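PDB 4YD8: protein PTHB1 from Homo sapiens, which forms part of the BBSome, a coat complex thought to sort specific membrane proteins to the primary cilium, here represented by its N-terminal seven-bladed beta-propeller domain. Local coordinates for residues 22-27 and 52-57. Numbering follows the deposited sequence.
Sequences EEFDQG and YLRIFS
Glu22 and Arg54 approach from opposite directions and meet in a two-pronged, end-on salt bridge, a worked example of how a buried ion pair can tie a loop to a strand. Arg54 NH2 donates to Glu22 OE2 at 2.7 Å, approaching on the syn side though tilted out of the carboxylate plane. Its companion NH1 donates to Glu22 OE1 at 2.9 Å in an almost straight hydrogen bond (177°), meeting that oxygen from above the plane. Both oxygens lie near the guanidinium plane, yet the two flat groups are twisted 39° against each other. The Glu22 chain is extended beyond CG (chi2 -170°), which carries the carboxylate out to the guanidinium edge. Tyr52 packs against the pair: its CB lies 3.4 Å above one face of the Arg54 guanidinium, offset toward the rim, while its ring atom CD2 lies 3.6 Å from Glu22 OE2. More loosely, Arg54 NH1 lies near the plane of the Phe24 ring at its edge, 4.5 Å from Phe24 CZ. In the seven-bladed propeller, strand 52-56 is the third of a four-stranded antiparallel blade, and residues 22-27 belong to the loop leading from strand 8-17 into that blade's first strand, 29-32. With an alanine at Glu22, NH1 and NH2 of Arg54 would probably lose their carboxylate partner, leaving the guanidinium less firmly fixed in rotation. In the second shell, Glu75 on the adjoining strand 72-77 forms a salt bridge with Arg54 NE, so two carboxylates share this one arginine, and Ser48 OG hydrogen-bonds to Glu22 OE1. Backbone hydrogen bonds join Glu23 to Phe49 and Phe24 to Asp354.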
loop_
_atom_site.group_PDB
_atom_site.type_symbol
_atom_site.label_atom_id
_atom_site.label_comp_id
_atom_site.label_asym_id
_atom_site.label_seq_id
_atom_site.Cartn_x
_atom_site.Cartn_y
_atom_site.Cartn_z
ATOM N N GLU A 22 11.823 -15.792 5.534
ATOM C CA GLU A 22 11.710 -14.787 4.491
ATOM C C GLU A 22 11.586 -13.402 5.128
ATOM O O GLU A 22 11.246 -13.277 6.298
ATOM C CB GLU A 22 10.514 -15.094 3.574
ATOM C CG GLU A 22 10.653 -16.457 2.878
ATOM C CD GLU A 22 9.626 -16.697 1.783
ATOM O OE1 GLU A 22 9.058 -15.719 1.254
ATOM O OE2 GLU A 22 9.412 -17.874 1.431
ATOM N N GLU A 23 11.883 -12.369 4.348
ATOM C CA GLU A 23 11.867 -10.981 4.800
ATOM C C GLU A 23 10.938 -10.162 3.912
ATOM O O GLU A 23 10.776 -10.425 2.714
ATOM C CB GLU A 23 13.286 -10.377 4.803
ATOM C CG GLU A 23 14.290 -11.166 5.629
ATOM C CD GLU A 23 15.737 -10.762 5.374
ATOM O OE1 GLU A 23 15.992 -9.944 4.462
ATOM O OE2 GLU A 23 16.621 -11.265 6.096
ATOM N N PHE A 24 10.304 -9.174 4.530
ATOM C CA PHE A 24 9.273 -8.368 3.899
ATOM C C PHE A 24 9.410 -6.936 4.370
ATOM O O PHE A 24 10.002 -6.687 5.415
ATOM C CB PHE A 24 7.881 -8.886 4.273
ATOM C CG PHE A 24 7.676 -10.341 3.975
ATOM C CD1 PHE A 24 8.178 -11.322 4.826
ATOM C CD2 PHE A 24 6.963 -10.728 2.863
ATOM C CE1 PHE A 24 7.995 -12.659 4.537
ATOM C CE2 PHE A 24 6.769 -12.063 2.581
ATOM C CZ PHE A 24 7.293 -13.027 3.417
ATOM N N ASP A 25 8.864 -5.986 3.626
ATOM C CA ASP A 25 8.817 -4.613 4.125
ATOM C C ASP A 25 7.522 -3.965 3.671
ATOM O O ASP A 25 6.666 -4.628 3.079
ATOM C CB ASP A 25 10.024 -3.804 3.642
ATOM C CG ASP A 25 10.434 -2.706 4.617
ATOM O OD1 ASP A 25 9.599 -2.262 5.440
ATOM O OD2 ASP A 25 11.607 -2.280 4.551
ATOM N N GLN A 26 7.378 -2.679 3.963
ATOM C CA GLN A 26 6.216 -1.939 3.510
ATOM C C GLN A 26 6.261 -1.992 1.983
ATOM O O GLN A 26 7.335 -1.942 1.382
ATOM C CB GLN A 26 6.228 -0.498 4.044
ATOM C CG GLN A 26 6.930 0.532 3.177
ATOM C CD GLN A 26 7.055 1.901 3.867
ATOM O OE1 GLN A 26 7.462 1.994 5.026
ATOM N NE2 GLN A 26 6.692 2.958 3.155
ATOM N N GLY A 27 5.109 -2.131 1.355
ATOM C CA GLY A 27 5.097 -2.357 -0.079
ATOM C C GLY A 27 4.763 -3.792 -0.455
ATOM O O GLY A 27 4.213 -4.036 -1.526
ATOM N N TYR A 52 9.192 -15.000 -3.736
ATOM C CA TYR A 52 7.867 -15.638 -3.780
ATOM C C TYR A 52 6.696 -14.657 -3.806
ATOM O O TYR A 52 6.672 -13.682 -3.065
ATOM C CB TYR A 52 7.684 -16.577 -2.578
ATOM C CG TYR A 52 8.515 -17.830 -2.692
ATOM C CD1 TYR A 52 8.048 -18.934 -3.395
ATOM C CD2 TYR A 52 9.778 -17.904 -2.111
ATOM C CE1 TYR A 52 8.819 -20.085 -3.518
ATOM C CE2 TYR A 52 10.554 -19.045 -2.227
ATOM C CZ TYR A 52 10.068 -20.131 -2.932
ATOM O OH TYR A 52 10.833 -21.267 -3.039
ATOM N N LEU A 53 5.718 -14.948 -4.658
ATOM C CA LEU A 53 4.450 -14.230 -4.688
ATOM C C LEU A 53 3.363 -15.184 -4.197
ATOM O O LEU A 53 3.236 -16.296 -4.714
ATOM C CB LEU A 53 4.143 -13.723 -6.110
ATOM C CG LEU A 53 2.995 -12.722 -6.370
ATOM C CD1 LEU A 53 1.602 -13.323 -6.161
ATOM C CD2 LEU A 53 3.143 -11.482 -5.516
ATOM N N ARG A 54 2.589 -14.755 -3.205
ATOM C CA ARG A 54 1.529 -15.599 -2.648
ATOM C C ARG A 54 0.196 -14.854 -2.638
ATOM O O ARG A 54 0.152 -13.664 -2.364
ATOM C CB ARG A 54 1.893 -16.060 -1.221
ATOM C CG ARG A 54 3.153 -16.935 -1.175
ATOM C CD ARG A 54 3.629 -17.213 0.256
ATOM N NE ARG A 54 4.788 -18.110 0.273
ATOM C CZ ARG A 54 6.041 -17.721 0.505
ATOM N NH1 ARG A 54 6.320 -16.443 0.727
ATOM N NH2 ARG A 54 7.026 -18.611 0.508
ATOM N N ILE A 55 -0.886 -15.568 -2.925
ATOM C CA ILE A 55 -2.224 -14.993 -2.866
ATOM C C ILE A 55 -3.108 -15.867 -1.974
ATOM O O ILE A 55 -3.181 -17.083 -2.174
ATOM C CB ILE A 55 -2.868 -14.889 -4.262
ATOM C CG1 ILE A 55 -1.966 -14.095 -5.225
ATOM C CG2 ILE A 55 -4.264 -14.246 -4.161
ATOM C CD1 ILE A 55 -2.559 -13.998 -6.653
ATOM N N PHE A 56 -3.753 -15.250 -0.991
ATOM C CA PHE A 56 -4.599 -15.971 -0.029
ATOM C C PHE A 56 -6.042 -15.497 -0.059
ATOM O O PHE A 56 -6.326 -14.318 -0.272
ATOM C CB PHE A 56 -4.110 -15.804 1.423
ATOM C CG PHE A 56 -2.729 -16.336 1.689
ATOM C CD1 PHE A 56 -1.615 -15.537 1.485
ATOM C CD2 PHE A 56 -2.550 -17.636 2.168
ATOM C CE1 PHE A 56 -0.341 -16.020 1.745
ATOM C CE2 PHE A 56 -1.278 -18.125 2.431
ATOM C CZ PHE A 56 -0.167 -17.311 2.210
ATOM N N SER A 57 -6.943 -16.426 0.223
ATOM C CA SER A 57 -8.328 -16.096 0.543
ATOM C C SER A 57 -8.645 -16.806 1.854
ATOM O O SER A 57 -9.113 -17.927 1.854
ATOM C CB SER A 57 -9.271 -16.529 -0.588
ATOM O OG SER A 57 -10.585 -16.060 -0.356
#